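Local coordinates for capsular polysaccharide export system protein KpsC (Thermosulfurimonas dismutans, PDB 6MGD), which probably transfers Kdo in beta-(2,7) linkage during assembly of the glycolipid anchor of bacterial capsules, as a glycosyltransferase of the GT-B type, at residues Glu288-Gly292 with Ala293-Tyr297; Gly261-Phe264 with Tyr265-Tyr268. One frame throughout, in Å; residues are numbered along the deposited sequence.

Contact 1: residues Glu288-Gly292 with Ala293-Tyr297; sequences ELVAG and ALLLY
Val-290 and Leu-294 meet one turn apart on helix 286-296: CG1 of Val-290 lies 3.9 Å from CD1 of Leu-294, the two branches crossing at a slant. Val-290 puts that methyl there by setting CG1 opposite its own backbone N (chi1 166°). CB of Ala-293 fits between the end of Leu-289, whose CD2 is 4.1 Å away, and the carbonyl O of the same leucine. Likewise CB of Leu-295 sits 3.2 Å from Ala-291 O, and CB of Tyr-297 presses on Gly-292 O. Beneath these bumps the backbone changes pitch. Ala-293 N bonds to Leu-289 O at 2.7 Å and almost straight (168°). Val-290 O takes Leu-294 N firmly at 2.8 Å and Leu-295 N only weakly at 3.4 Å. Leu-296 N to Ala-291 O is weak too, whereas Tyr-297 N reaches back five residues to Gly-292 O at 3.0 Å. The tyrosine ring swings away, its hydroxyl bonding to Asp-92. Ile-127 of helix 117-132 touches Val-290, and Phe-248 of helix 246-253 touches Leu-289 and Leu-294. Chemically, the face bearing Leu-289, Val-290, Ala-293 and Leu-294 is apolar, while peptide bonds of unequal strength hold the widened, pi-type turn.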
loop_
_atom_site.group_PDB
_atom_site.type_symbol
_atom_site.label_atom_id
_atom_site.label_comp_id
_atom_site.label_asym_id
_atom_site.label_seq_id
_atom_site.Cartn_x
_atom_site.Cartn_y
_atom_site.Cartn_z
ATOM N N GLU A 288 15.101 -6.662 -1.380
ATOM C CA GLU A 288 14.133 -7.680 -1.771
ATOM C C GLU A 288 12.711 -7.141 -1.685
ATOM O O GLU A 288 11.895 -7.372 -2.584
ATOM C CB GLU A 288 14.293 -8.926 -0.897
ATOM C CG GLU A 288 15.696 -9.519 -0.907
ATOM C CD GLU A 288 15.814 -10.763 -0.045
ATOM O OE1 GLU A 288 15.451 -11.859 -0.523
ATOM O OE2 GLU A 288 16.263 -10.644 1.114
ATOM N N LEU A 289 12.404 -6.405 -0.613
ATOM C CA LEU A 289 11.081 -5.803 -0.468
ATOM C C LEU A 289 10.804 -4.820 -1.600
ATOM O O LEU A 289 9.745 -4.868 -2.236
ATOM C CB LEU A 289 10.975 -5.103 0.889
ATOM C CG LEU A 289 9.638 -5.076 1.642
ATOM C CD1 LEU A 289 9.530 -3.815 2.496
ATOM C CD2 LEU A 289 8.433 -5.211 0.719
ATOM N N VAL A 290 11.755 -3.922 -1.867
ATOM C CA VAL A 290 11.559 -2.904 -2.894
ATOM C C VAL A 290 11.459 -3.541 -4.275
ATOM O O VAL A 290 10.573 -3.196 -5.067
ATOM C CB VAL A 290 12.690 -1.861 -2.822
ATOM C CG1 VAL A 290 12.703 -0.989 -4.072
ATOM C CG2 VAL A 290 12.531 -1.007 -1.571
ATOM N N ALA A 291 12.354 -4.484 -4.583
ATOM C CA ALA A 291 12.310 -5.150 -5.882
ATOM C C ALA A 291 10.978 -5.850 -6.111
ATOM O O ALA A 291 10.502 -5.920 -7.249
ATOM C CB ALA A 291 13.460 -6.148 -6.004
ATOM N N GLY A 292 10.361 -6.367 -5.050
ATOM C CA GLY A 292 9.084 -7.040 -5.178
ATOM C C GLY A 292 7.903 -6.092 -5.180
ATOM O O GLY A 292 7.036 -6.173 -6.055
ATOM N N ALA A 293 7.866 -5.175 -4.212
ATOM C CA ALA A 293 6.706 -4.304 -4.050
ATOM C C ALA A 293 6.665 -3.197 -5.099
ATOM O O ALA A 293 5.582 -2.826 -5.564
ATOM C CB ALA A 293 6.697 -3.699 -2.646
ATOM N N LEU A 294 7.823 -2.654 -5.478
ATOM C CA LEU A 294 7.878 -1.501 -6.368
ATOM C C LEU A 294 8.204 -1.848 -7.813
ATOM O O LEU A 294 7.699 -1.183 -8.724
ATOM C CB LEU A 294 8.911 -0.487 -5.863
ATOM C CG LEU A 294 8.498 0.342 -4.648
ATOM C CD1 LEU A 294 9.591 1.324 -4.267
ATOM C CD2 LEU A 294 7.198 1.069 -4.936
ATOM N N LEU A 295 9.028 -2.866 -8.054
ATOM C CA LEU A 295 9.530 -3.144 -9.396
ATOM C C LEU A 295 8.714 -4.191 -10.149
ATOM O O LEU A 295 8.426 -4.002 -11.335
ATOM C CB LEU A 295 10.997 -3.586 -9.327
ATOM C CG LEU A 295 12.069 -2.488 -9.388
ATOM C CD1 LEU A 295 11.824 -1.383 -8.366
ATOM C CD2 LEU A 295 13.456 -3.085 -9.202
ATOM N N LEU A 296 8.331 -5.289 -9.496
ATOM C CA LEU A 296 7.623 -6.380 -10.160
ATOM C C LEU A 296 6.113 -6.330 -9.965
ATOM O O LEU A 296 5.365 -6.607 -10.907
ATOM C CB LEU A 296 8.148 -7.730 -9.659
ATOM C CG LEU A 296 9.581 -8.106 -10.031
ATOM C CD1 LEU A 296 10.027 -9.330 -9.248
ATOM C CD2 LEU A 296 9.690 -8.360 -11.523
ATOM N N TYR A 297 5.650 -5.980 -8.762
ATOM C CA TYR A 297 4.223 -6.089 -8.458
ATOM C C TYR A 297 3.370 -5.095 -9.237
ATOM O O TYR A 297 2.397 -5.524 -9.880
ATOM C CB TYR A 297 4.014 -5.962 -6.945
ATOM C CG TYR A 297 2.595 -6.155 -6.467
ATOM C CD1 TYR A 297 1.898 -7.327 -6.744
ATOM C CD2 TYR A 297 1.965 -5.180 -5.702
ATOM C CE1 TYR A 297 0.602 -7.512 -6.291
ATOM C CE2 TYR A 297 0.673 -5.358 -5.241
ATOM C CZ TYR A 297 -0.005 -6.524 -5.540
ATOM O OH TYR A 297 -1.291 -6.700 -5.086
#

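Contact 2: residues Gly261-Phe264 with Tyr265-Tyr268; sequences GHPF and YAGY
Pro-263 lies across one face of the Tyr-265 ring, its CG 3.7 Å from the ring centroid and 20° off the normal, which meets the geometry of a CH-pi contact. CB of the same proline adds a touch on CE1 of Tyr-265 at 3.5 Å. The tyrosine also presents its edge to the face of Phe-264: CD1 of Tyr-265 stands 3.6 Å from CE1 of Phe-264, and the planes are 88° apart, a T-shaped pair. With CG of Tyr-265 between its backbone N and carbonyl carbon (chi1 49°), the ring folds back onto Pro-263. Phe-264 O, for its part, lies in the plane of the Tyr-268 ring at its edge, 3.2 Å from CE2.

A backbone bond of the turn connects the residues bearing these groups. Ala-266 N donates to Pro-263 O at 3.0 Å, approaching from above the carbonyl plane, and CB of Ala-266 rests on CD of Pro-263. Arg-280 bonds to Pro-263 O as well, so this carbonyl has two donors. Water 1 donates to Phe-264 O at 3.1 Å and is hydrogen-bonded to Tyr-268 OH, joining the turn to the tyrosine that follows it.

Farther out, Tyr-265 OH bonds to the backbone O of Ser-244, and the Phe-264 ring stacks on Phe-73 and meets Phe-248 edge-to-face. The Pro-263 to Ala-266 bond closes a type I beta turn, here an aromatic-rich one in the loop joining strands 257-259 and 272-273 of the parallel sheet in this GT-B family protein.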
loop_
_atom_site.group_PDB
_atom_site.type_symbol
_atom_site.label_atom_id
_atom_site.label_comp_id
_atom_site.label_asym_id
_atom_site.label_seq_id
_atom_site.Cartn_x
_atom_site.Cartn_y
_atom_site.Cartn_z
ATOM N N GLY A 261 -0.499 -3.479 13.034
ATOM C CA GLY A 261 -1.359 -4.336 12.243
ATOM C C GLY A 261 -0.527 -5.261 11.378
ATOM O O GLY A 261 0.554 -5.688 11.795
ATOM N N HIS A 262 -0.998 -5.568 10.170
ATOM C CA HIS A 262 -0.285 -6.451 9.245
ATOM C C HIS A 262 -0.282 -5.855 7.843
ATOM O O HIS A 262 -0.938 -6.376 6.932
ATOM C CB HIS A 262 -0.905 -7.847 9.229
ATOM C CG HIS A 262 -0.652 -8.640 10.472
ATOM N ND1 HIS A 262 -1.534 -9.592 10.940
ATOM C CD2 HIS A 262 0.390 -8.634 11.337
ATOM C CE1 HIS A 262 -1.050 -10.130 12.045
ATOM N NE2 HIS A 262 0.115 -9.567 12.308
ATOM N N PRO A 263 0.459 -4.767 7.629
ATOM C CA PRO A 263 0.577 -4.211 6.278
ATOM C C PRO A 263 1.387 -5.135 5.384
ATOM O O PRO A 263 1.948 -6.145 5.824
ATOM C CB PRO A 263 1.292 -2.876 6.499
ATOM C CG PRO A 263 2.060 -3.073 7.759
ATOM C CD PRO A 263 1.211 -3.974 8.619
ATOM N N PHE A 264 1.460 -4.766 4.102
ATOM C CA PHE A 264 2.114 -5.621 3.116
ATOM C C PHE A 264 3.603 -5.784 3.387
ATOM O O PHE A 264 4.195 -6.771 2.938
ATOM C CB PHE A 264 1.883 -5.070 1.702
ATOM C CG PHE A 264 2.737 -3.873 1.349
ATOM C CD1 PHE A 264 2.267 -2.586 1.549
ATOM C CD2 PHE A 264 3.997 -4.038 0.784
ATOM C CE1 PHE A 264 3.045 -1.484 1.213
ATOM C CE2 PHE A 264 4.780 -2.943 0.451
ATOM C CZ PHE A 264 4.304 -1.664 0.663
ATOM N N TYR A 265 4.217 -4.847 4.105
ATOM C CA TYR A 265 5.638 -4.905 4.412
ATOM C C TYR A 265 5.925 -5.521 5.775
ATOM O O TYR A 265 7.088 -5.568 6.184
ATOM C CB TYR A 265 6.257 -3.501 4.329
ATOM C CG TYR A 265 5.492 -2.432 5.083
ATOM C CD1 TYR A 265 4.453 -1.736 4.476
ATOM C CD2 TYR A 265 5.811 -2.118 6.398
ATOM C CE1 TYR A 265 3.750 -0.761 5.158
ATOM C CE2 TYR A 265 5.113 -1.145 7.088
ATOM C CZ TYR A 265 4.085 -0.469 6.463
ATOM O OH TYR A 265 3.385 0.499 7.145
ATOM N N ALA A 266 4.904 -6.002 6.476
ATOM C CA ALA A 266 5.084 -6.615 7.783
ATOM C C ALA A 266 5.313 -8.117 7.649
ATOM O O ALA A 266 5.025 -8.727 6.616
ATOM C CB ALA A 266 3.872 -6.348 8.676
ATOM N N GLY A 267 5.842 -8.708 8.719
ATOM C CA GLY A 267 6.114 -10.127 8.761
ATOM C C GLY A 267 7.423 -10.558 8.139
ATOM O O GLY A 267 7.777 -11.739 8.247
ATOM N N TYR A 268 8.159 -9.647 7.499
ATOM C CA TYR A 268 9.397 -9.983 6.806
ATOM C C TYR A 268 10.642 -9.594 7.597
ATOM O O TYR A 268 11.741 -9.562 7.034
ATOM C CB TYR A 268 9.423 -9.329 5.425
ATOM C CG TYR A 268 8.288 -9.753 4.522
ATOM C CD1 TYR A 268 8.222 -11.046 4.018
ATOM C CD2 TYR A 268 7.286 -8.859 4.166
ATOM C CE1 TYR A 268 7.188 -11.438 3.189
ATOM C CE2 TYR A 268 6.247 -9.242 3.339
ATOM C CZ TYR A 268 6.202 -10.533 2.852
ATOM O OH TYR A 268 5.172 -10.921 2.027
HETATM O O HOH W 1 3.563 -9.043 0.974
#

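Contact 2 comes first along the chain, in the loop between strands 257-259 and 272-273 of the parallel six-stranded sheet; contact 1 follows on helix 286-296, which leads to strand 298-300 at the margin of the mixed sheet. Their centres lie about 14 Å apart, yet the two touch directly: CB of Ala-293 is 3.7 Å from CE2 of Phe-264, and CD1 of Leu-289 is 3.8 Å from CB of Tyr-265. Helix 246-253 borders both, through Phe-248 and Leu-251. The shared apolar packing therefore connects the parallel-sheet loop to the helix that carries the chain across to the mixed sheet, consistent with the two-domain build of GT-B enzymes.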